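PDB 2EW2: 2-dehydropantoate 2-reductase, putative from Enterococcus faecalis, which probably catalyses the NADPH-dependent reduction of 2-dehydropantoate (ketopantoate) to (R)-pantoate, a step on the route to pantothenate. Local coordinates for residues B[46-51]-B[55-60]; B[16-21]-B[77-82]; B[4-9]-B[168-173]. All blocks are in the same frame, centred on the assembly; numbering follows the deposited sequence. Where two conformers were deposited one is given.

Interaction 1 of 3, residues B[46-51]-B[55-60]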
loop_
_atom_site.group_PDB
_atom_site.type_symbol
_atom_site.label_atom_id
_atom_site.label_comp_id
_atom_site.label_asym_id
_atom_site.label_seq_id
_atom_site.Cartn_x
_atom_site.Cartn_y
_atom_site.Cartn_z
ATOM N N GLY B 46 32.456 -17.211 35.644
ATOM C CA GLY B 46 31.360 -18.115 35.288
ATOM C C GLY B 46 30.106 -17.279 35.070
ATOM O O GLY B 46 30.115 -16.064 35.307
ATOM N N LEU B 47 29.039 -17.924 34.608
ATOM C CA LEU B 47 27.738 -17.277 34.469
ATOM C C LEU B 47 27.031 -17.331 35.808
ATOM O O LEU B 47 26.802 -18.413 36.345
ATOM C CB LEU B 47 26.901 -17.968 33.385
ATOM C CG LEU B 47 25.423 -17.585 33.201
ATOM C CD1 LEU B 47 25.242 -16.082 32.914
ATOM C CD2 LEU B 47 24.787 -18.437 32.105
ATOM N N ILE B 48 26.672 -16.162 36.332
ATOM C CA ILE B 48 26.106 -16.050 37.666
ATOM C C ILE B 48 24.630 -15.731 37.570
ATOM O O ILE B 48 24.237 -14.748 36.923
ATOM C CB ILE B 48 26.834 -14.962 38.509
ATOM C CG1 ILE B 48 28.310 -15.339 38.681
ATOM C CG2 ILE B 48 26.158 -14.780 39.895
ATOM C CD1 ILE B 48 29.155 -14.226 39.249
ATOM N N ALA B 49 23.823 -16.575 38.214
ATOM C CA ALA B 49 22.389 -16.378 38.281
ATOM C C ALA B 49 21.909 -16.182 39.714
ATOM O O ALA B 49 22.341 -16.886 40.631
ATOM C CB ALA B 49 21.665 -17.540 37.658
ATOM N N ASP B 50 21.035 -15.198 39.891
ATOM C CA ASP B 50 20.197 -15.128 41.065
ATOM C C ASP B 50 18.949 -15.914 40.704
ATOM O O ASP B 50 18.016 -15.391 40.097
ATOM C CB ASP B 50 19.874 -13.675 41.426
ATOM C CG ASP B 50 18.883 -13.560 42.569
ATOM O OD1 ASP B 50 18.481 -14.602 43.151
ATOM O OD2 ASP B 50 18.494 -12.419 42.880
ATOM N N PHE B 51 18.965 -17.187 41.085
ATOM C CA PHE B 51 18.011 -18.170 40.620
ATOM C C PHE B 51 17.027 -18.455 41.743
ATOM O O PHE B 51 17.345 -19.209 42.657
ATOM C CB PHE B 51 18.772 -19.456 40.264
ATOM C CG PHE B 51 18.066 -20.347 39.291
ATOM C CD1 PHE B 51 16.677 -20.407 39.244
ATOM C CD2 PHE B 51 18.805 -21.148 38.421
ATOM C CE1 PHE B 51 16.024 -21.242 38.351
ATOM C CE2 PHE B 51 18.164 -21.992 37.520
ATOM C CZ PHE B 51 16.768 -22.038 37.484
ATOM N N GLU B 55 21.976 -17.898 44.753
ATOM C CA GLU B 55 23.044 -17.719 43.780
ATOM C C GLU B 55 23.493 -19.058 43.196
ATOM O O GLU B 55 23.849 -19.977 43.921
ATOM C CB GLU B 55 24.227 -16.957 44.375
ATOM C CG GLU B 55 25.475 -16.992 43.490
ATOM C CD GLU B 55 26.332 -15.760 43.630
ATOM O OE1 GLU B 55 27.531 -15.908 43.950
ATOM O OE2 GLU B 55 25.806 -14.642 43.425
ATOM N N VAL B 56 23.440 -19.151 41.876
ATOM C CA VAL B 56 23.922 -20.301 41.138
ATOM C C VAL B 56 25.007 -19.789 40.193
ATOM O O VAL B 56 24.821 -18.761 39.529
ATOM C CB VAL B 56 22.770 -20.947 40.333
ATOM C CG1 VAL B 56 23.292 -21.944 39.303
ATOM C CG2 VAL B 56 21.782 -21.623 41.275
ATOM N N VAL B 57 26.146 -20.482 40.159
ATOM C CA VAL B 57 27.235 -20.139 39.233
ATOM C C VAL B 57 27.477 -21.330 38.307
ATOM O O VAL B 57 27.501 -22.474 38.755
ATOM C CB VAL B 57 28.540 -19.732 39.972
ATOM C CG1 VAL B 57 29.632 -19.352 38.991
ATOM C CG2 VAL B 57 28.289 -18.568 40.955
ATOM N N ALA B 58 27.630 -21.065 37.012
ATOM C CA ALA B 58 27.864 -22.126 36.035
ATOM C C ALA B 58 29.073 -21.742 35.212
ATOM O O ALA B 58 29.062 -20.721 34.531
ATOM C CB ALA B 58 26.643 -22.326 35.148
ATOM N N ASN B 59 30.131 -22.537 35.300
ATOM C CA ASN B 59 31.331 -22.245 34.537
ATOM C C ASN B 59 31.191 -22.827 33.140
ATOM O O ASN B 59 31.550 -23.966 32.891
ATOM C CB ASN B 59 32.579 -22.763 35.247
ATOM C CG ASN B 59 32.715 -22.208 36.648
ATOM O OD1 ASN B 59 33.371 -21.182 36.862
ATOM N ND2 ASN B 59 32.074 -22.869 37.617
ATOM N N LEU B 60 30.623 -22.039 32.238
ATOM C CA LEU B 60 30.316 -22.520 30.900
ATOM C C LEU B 60 31.292 -21.909 29.932
ATOM O O LEU B 60 31.688 -20.749 30.103
ATOM C CB LEU B 60 28.869 -22.175 30.503
ATOM C CG LEU B 60 27.758 -22.849 31.330
ATOM C CD1 LEU B 60 26.356 -22.371 30.951
ATOM C CD2 LEU B 60 27.838 -24.375 31.251
#
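L47 and A58, then A49 and V56, are the hydrogen-bonded pairs of an antiparallel beta hairpin, strands 47-51 and 54-58, whose local axes approach to 4.7 Å at 155° between chain directions. Four backbone bonds hold it. A49 N reaches V56 O at 2.7 Å, almost straight at the hydrogen (176°), and V56 N answers A49 O in its carbonyl plane. Nearer the other end, L47 N meets A58 O at 2.8 Å, tilted out of the carbonyl plane, with A58 N returning to L47 O. The denser side is the face of L47, A49, V56 and A58, which turns to helix 13-24: L47 and A49 both bear on I20, and V56 on Q24. V56 CG2 sits 3.8 Å from F51 CB and meets the F51 ring obliquely, near CD2. G46 leads into the strand from helix 36-45 with a positive phi of 76°; its CA approaches A58 O at 3.6 Å, with V57 CG1 and N59 OD1 also close by. The opposite face, with I48, V57 and E55, is more open to solvent; E55 and V57 are exposed. Here I48 and V57 lie side by side in a non-hydrogen-bonded pair, with I48 CG1 3.9 Å from V57 CG2. On this looser side the extended E55 chain passes across I48, bringing carboxylate atom OE2 to 3.6 Å from I48 CG2.

Interaction 2 of 3, residues B[16-21]-B[77-82]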
loop_
_atom_site.group_PDB
_atom_site.type_symbol
_atom_site.label_atom_id
_atom_site.label_comp_id
_atom_site.label_asym_id
_atom_site.label_seq_id
_atom_site.Cartn_x
_atom_site.Cartn_y
_atom_site.Cartn_z
ATOM N N SER B 16 20.777 -17.577 28.743
ATOM C CA SER B 16 21.439 -17.845 30.009
ATOM C C SER B 16 20.604 -18.723 30.931
ATOM O O SER B 16 21.134 -19.641 31.557
ATOM C CB SER B 16 21.821 -16.527 30.694
ATOM O OG SER B 16 22.858 -15.893 29.966
ATOM N N ARG B 17 19.301 -18.476 30.995
ATOM C CA ARG B 17 18.406 -19.372 31.752
ATOM C C ARG B 17 18.477 -20.793 31.237
ATOM O O ARG B 17 18.708 -21.732 32.009
ATOM C CB ARG B 17 16.949 -18.917 31.726
ATOM C CG ARG B 17 16.048 -19.931 32.435
ATOM C CD ARG B 17 14.571 -19.610 32.326
ATOM N NE ARG B 17 14.110 -18.569 33.252
ATOM C CZ ARG B 17 13.918 -18.719 34.568
ATOM N NH1 ARG B 17 13.457 -17.698 35.274
ATOM N NH2 ARG B 17 14.178 -19.867 35.189
ATOM N N LEU B 18 18.281 -20.954 29.929
ATOM C CA LEU B 18 18.319 -22.278 29.320
ATOM C C LEU B 18 19.691 -22.921 29.530
ATOM O O LEU B 18 19.782 -24.104 29.853
ATOM C CB LEU B 18 17.960 -22.220 27.819
ATOM C CG LEU B 18 16.614 -21.602 27.398
ATOM C CD1 LEU B 18 16.146 -22.123 26.043
ATOM C CD2 LEU B 18 15.521 -21.769 28.428
ATOM N N GLY B 19 20.751 -22.141 29.365
ATOM C CA GLY B 19 22.106 -22.648 29.555
ATOM C C GLY B 19 22.378 -23.216 30.942
ATOM O O GLY B 19 22.870 -24.341 31.080
ATOM N N ILE B 20 22.088 -22.420 31.966
ATOM C CA ILE B 20 22.241 -22.837 33.361
ATOM C C ILE B 20 21.460 -24.117 33.684
ATOM O O ILE B 20 22.007 -25.050 34.264
ATOM C CB ILE B 20 21.801 -21.717 34.346
ATOM C CG1 ILE B 20 22.826 -20.582 34.326
ATOM C CG2 ILE B 20 21.693 -22.283 35.784
ATOM C CD1 ILE B 20 22.370 -19.284 34.982
HETATM N N MSE B 21 20.181 -24.125 33.318
HETATM C CA MSE B 21 19.275 -25.215 33.636
HETATM C C MSE B 21 19.655 -26.505 32.906
HETATM O O MSE B 21 19.615 -27.582 33.494
HETATM C CB MSE B 21 17.832 -24.800 33.340
HETATM C CG MSE B 21 17.348 -23.625 34.202
HETATM SE SE MSE B 21 15.453 -23.193 33.909
HETATM C CE MSE B 21 14.645 -24.733 34.732
ATOM N N LEU B 77 22.545 -30.054 19.250
ATOM C CA LEU B 77 21.413 -29.112 19.258
ATOM C C LEU B 77 21.928 -27.705 19.364
ATOM O O LEU B 77 22.808 -27.425 20.172
ATOM C CB LEU B 77 20.451 -29.379 20.428
ATOM C CG LEU B 77 19.242 -28.438 20.631
ATOM C CD1 LEU B 77 18.250 -28.557 19.462
ATOM C CD2 LEU B 77 18.538 -28.698 21.975
ATOM N N ILE B 78 21.375 -26.820 18.547
ATOM C CA ILE B 78 21.599 -25.395 18.719
ATOM C C ILE B 78 20.247 -24.778 19.070
ATOM O O ILE B 78 19.240 -25.070 18.418
ATOM C CB ILE B 78 22.193 -24.718 17.452
ATOM C CG1 ILE B 78 23.546 -25.346 17.085
ATOM C CG2 ILE B 78 22.393 -23.168 17.673
ATOM C CD1 ILE B 78 24.016 -24.970 15.669
ATOM N N ILE B 79 20.233 -23.969 20.125
ATOM C CA ILE B 79 19.047 -23.222 20.498
ATOM C C ILE B 79 19.241 -21.784 20.037
ATOM O O ILE B 79 20.151 -21.102 20.493
ATOM C CB ILE B 79 18.752 -23.258 22.016
ATOM C CG1 ILE B 79 18.479 -24.701 22.454
ATOM C CG2 ILE B 79 17.538 -22.333 22.321
ATOM C CD1 ILE B 79 18.648 -24.974 23.971
ATOM N N ALA B 80 18.384 -21.348 19.117
ATOM C CA ALA B 80 18.484 -20.025 18.514
ATOM C C ALA B 80 17.659 -18.986 19.286
ATOM O O ALA B 80 16.438 -19.098 19.363
ATOM C CB ALA B 80 18.023 -20.084 17.063
ATOM N N LEU B 81 18.343 -17.985 19.847
ATOM C CA LEU B 81 17.704 -16.854 20.514
ATOM C C LEU B 81 18.200 -15.486 20.025
ATOM O O LEU B 81 17.715 -14.449 20.486
ATOM C CB LEU B 81 17.875 -16.964 22.030
ATOM C CG LEU B 81 16.967 -18.033 22.640
ATOM C CD1 LEU B 81 17.640 -18.729 23.798
ATOM C CD2 LEU B 81 15.619 -17.402 23.056
ATOM N N THR B 82 19.161 -15.487 19.102
ATOM C CA THR B 82 19.678 -14.265 18.474
ATOM C C THR B 82 18.544 -13.559 17.722
ATOM O O THR B 82 17.805 -14.207 16.962
ATOM C CB THR B 82 20.788 -14.645 17.467
ATOM O OG1 THR B 82 21.806 -15.388 18.148
ATOM C CG2 THR B 82 21.427 -13.424 16.821
#
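L18 spans the gap between helix 13-24 and strand 77-80, where the backbones stay well apart: L18 CA and I79 CA, the nearest pair, are 8.9 Å from each other. CB leaves the helix toward the strand but stops short, 5.5 Å from I79 CG2. With chi1 at -56°, CG lies anti to the carbonyl carbon, and it too remains 4.7 Å from L81 CD1. Of the two branches, CD1 makes the contact: it lies 4.0 Å from I79 CG2, the methyl that I79 carries anti to its own backbone N. The two side chains meet at a slant. The same CD1 has L81 CD1 at 4.3 Å, so one methyl serves both residues, while CD2 turns away from the strand and touches neither. This is helix-on-sheet packing in a Rossmann-type domain: helix 13-24 follows strand 5-9 through a turn holding G10 and G12, with G15 in the first turn of the helix, consistent with a dinucleotide-binding GxGxxG motif, and L81 touches residues of that motif. L107 and L176 also lie against L18 in the buried layer. Along the helix, M21 SE lies at the edge of the R17 guanidinium, in its plane.

Interaction 3 of 3, residues B[4-9]-B[168-173]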
loop_
_atom_site.group_PDB
_atom_site.type_symbol
_atom_site.label_atom_id
_atom_site.label_comp_id
_atom_site.label_asym_id
_atom_site.label_seq_id
_atom_site.Cartn_x
_atom_site.Cartn_y
_atom_site.Cartn_z
HETATM N N MSE B 4 23.346 -34.444 26.015
HETATM C CA MSE B 4 23.346 -33.802 24.731
HETATM C C MSE B 4 24.401 -32.699 24.719
HETATM O O MSE B 4 24.646 -32.066 25.749
HETATM C CB MSE B 4 21.959 -33.246 24.484
HETATM C CG MSE B 4 21.627 -33.003 23.064
HETATM SE SE MSE B 4 19.754 -32.587 22.967
HETATM C CE MSE B 4 19.024 -34.386 22.607
ATOM N N LYS B 5 25.059 -32.513 23.575
ATOM C CA LYS B 5 25.926 -31.356 23.368
ATOM C C LYS B 5 25.055 -30.235 22.794
ATOM O O LYS B 5 24.497 -30.375 21.704
ATOM C CB LYS B 5 27.089 -31.666 22.420
ATOM C CG LYS B 5 28.014 -32.797 22.882
ATOM C CD LYS B 5 29.224 -32.939 21.946
ATOM C CE LYS B 5 30.053 -34.160 22.322
ATOM N NZ LYS B 5 29.550 -35.379 21.594
ATOM N N ILE B 6 24.936 -29.141 23.536
ATOM C CA ILE B 6 24.016 -28.036 23.176
ATOM C C ILE B 6 24.730 -26.697 23.129
ATOM O O ILE B 6 25.411 -26.320 24.092
ATOM C CB ILE B 6 22.818 -27.944 24.170
ATOM C CG1 ILE B 6 22.168 -29.320 24.350
ATOM C CG2 ILE B 6 21.773 -26.856 23.714
ATOM C CD1 ILE B 6 21.130 -29.413 25.479
ATOM N N ALA B 7 24.573 -25.989 22.008
ATOM C CA ALA B 7 25.068 -24.635 21.857
ATOM C C ALA B 7 23.880 -23.677 21.976
ATOM O O ALA B 7 22.781 -23.955 21.462
ATOM C CB ALA B 7 25.758 -24.457 20.537
ATOM N N ILE B 8 24.095 -22.595 22.725
ATOM C CA ILE B 8 23.088 -21.553 22.900
ATOM C C ILE B 8 23.504 -20.371 22.043
ATOM O O ILE B 8 24.479 -19.701 22.356
ATOM C CB ILE B 8 22.961 -21.088 24.391
ATOM C CG1 ILE B 8 22.769 -22.271 25.345
ATOM C CG2 ILE B 8 21.832 -20.058 24.543
ATOM C CD1 ILE B 8 21.453 -22.993 25.219
ATOM N N ALA B 9 22.773 -20.124 20.957
ATOM C CA ALA B 9 23.119 -19.039 20.033
ATOM C C ALA B 9 22.358 -17.775 20.436
ATOM O O ALA B 9 21.176 -17.590 20.100
ATOM C CB ALA B 9 22.812 -19.448 18.564
ATOM N N VAL B 168 12.492 -32.841 24.058
ATOM C CA VAL B 168 11.493 -32.744 25.153
ATOM C C VAL B 168 11.972 -33.489 26.415
ATOM O O VAL B 168 11.960 -32.936 27.501
ATOM C CB VAL B 168 10.087 -33.226 24.712
ATOM C CG1 VAL B 168 9.120 -33.362 25.936
ATOM C CG2 VAL B 168 9.484 -32.283 23.677
ATOM N N ASP B 169 12.393 -34.742 26.244
ATOM C CA ASP B 169 12.945 -35.555 27.339
ATOM C C ASP B 169 14.108 -34.856 28.046
ATOM O O ASP B 169 14.130 -34.755 29.277
ATOM C CB ASP B 169 13.401 -36.923 26.818
ATOM C CG ASP B 169 12.247 -37.813 26.414
ATOM O OD1 ASP B 169 11.092 -37.530 26.811
ATOM O OD2 ASP B 169 12.493 -38.812 25.698
ATOM N N VAL B 170 15.070 -34.384 27.262
ATOM C CA VAL B 170 16.208 -33.621 27.794
ATOM C C VAL B 170 15.782 -32.372 28.585
ATOM O O VAL B 170 16.223 -32.167 29.734
ATOM C CB VAL B 170 17.212 -33.239 26.676
ATOM C CG1 VAL B 170 18.297 -32.311 27.235
ATOM C CG2 VAL B 170 17.850 -34.518 26.082
ATOM N N PHE B 171 14.890 -31.573 27.991
ATOM C CA PHE B 171 14.350 -30.370 28.631
ATOM C C PHE B 171 13.552 -30.697 29.889
ATOM O O PHE B 171 13.503 -29.893 30.823
ATOM C CB PHE B 171 13.432 -29.625 27.651
ATOM C CG PHE B 171 14.168 -28.785 26.637
ATOM C CD1 PHE B 171 15.505 -29.030 26.332
ATOM C CD2 PHE B 171 13.505 -27.766 25.960
ATOM C CE1 PHE B 171 16.192 -28.247 25.384
ATOM C CE2 PHE B 171 14.171 -26.993 25.010
ATOM C CZ PHE B 171 15.519 -27.237 24.728
ATOM N N GLN B 172 12.905 -31.860 29.899
ATOM C CA GLN B 172 12.092 -32.267 31.049
ATOM C C GLN B 172 12.967 -32.470 32.282
ATOM O O GLN B 172 12.661 -31.982 33.378
ATOM C CB GLN B 172 11.328 -33.555 30.738
ATOM C CG GLN B 172 10.569 -34.123 31.946
ATOM C CD GLN B 172 9.473 -33.193 32.381
ATOM O OE1 GLN B 172 8.793 -32.592 31.544
ATOM N NE2 GLN B 172 9.292 -33.052 33.698
ATOM N N LYS B 173 14.066 -33.183 32.079
ATOM C CA LYS B 173 14.999 -33.473 33.139
ATOM C C LYS B 173 15.700 -32.213 33.650
ATOM O O LYS B 173 16.063 -32.142 34.819
ATOM C CB LYS B 173 15.980 -34.540 32.674
ATOM C CG LYS B 173 15.312 -35.903 32.583
ATOM C CD LYS B 173 16.127 -36.894 31.789
ATOM C CE LYS B 173 15.292 -38.121 31.493
ATOM N NZ LYS B 173 15.816 -38.857 30.305
#
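No flat group carries the join of M4 and I6 to V170; the one aromatic ring here, F171, stands beside it, its CE1 5.1 Å from I6 CD1. Neither face of that ring is taken up by residues 4-9, and its neighbours include I79, L176 and P178. The motif is a helix laid on one face of the mixed, mostly parallel sheet of a Rossmann-type domain: helix 161-173, the crossover between parallel strands 151-155 and 178-180, lies over the sheet and touches strand 5-9. The segments are well separated at the backbone, with M4 CA and V170 CA 7.8 Å apart, and no hydrogen bond crosses between them. The contact therefore rests on methyl groups, and V170 supplies both of its own. Its CG1, anti to the backbone N (chi1 174°), faces I6, whose extended side chain brings CD1 to 4.4 Å from V170 CG1, a loose touch. Its CG2 has the firmer partner in M4, deposited as selenomethionine. M4 starts nearly extended, CG anti to the backbone N, and bends only at its last torsion (chi3 -93°), which swings CE toward the helix. M4 and V170 run obliquely to each other. I6 is buried, whereas M4 and V170 are partly exposed, so burial falls off toward the start of strand 5-9. N27 lies at this end: its OD1 accepts a hydrogen bond from M4 N, and V170 also packs on N27. M4 SE is 4.1 Å from V170 CG2. The closest approach puts M4 CE 3.7 Å from V170 CG2.

How the interactions relate
Interactions 2 and 3 build one hydrophobic layer: both set a helix against the same sheet, in which strands 5-9 and 77-80 are neighbours, and their centres lie 8 Å apart. A9 N and I79 O, 2.8 Å apart, are probably hydrogen-bonded, while I79 CD1 packs on I6 CG2. Interaction 2 is buried; interaction 3 is only partly buried. Neither has a hydrogen bond across its segments, in contrast to interaction 1, a hairpin of the smaller sheet that is held by backbone pairs and half open to solvent. Helix 13-24 links the two regions, its I20 CG1 lying 3.7 Å from L47 CD2 on the hairpin face that carries L47 and A49. Interactions 1 and 3 do not touch.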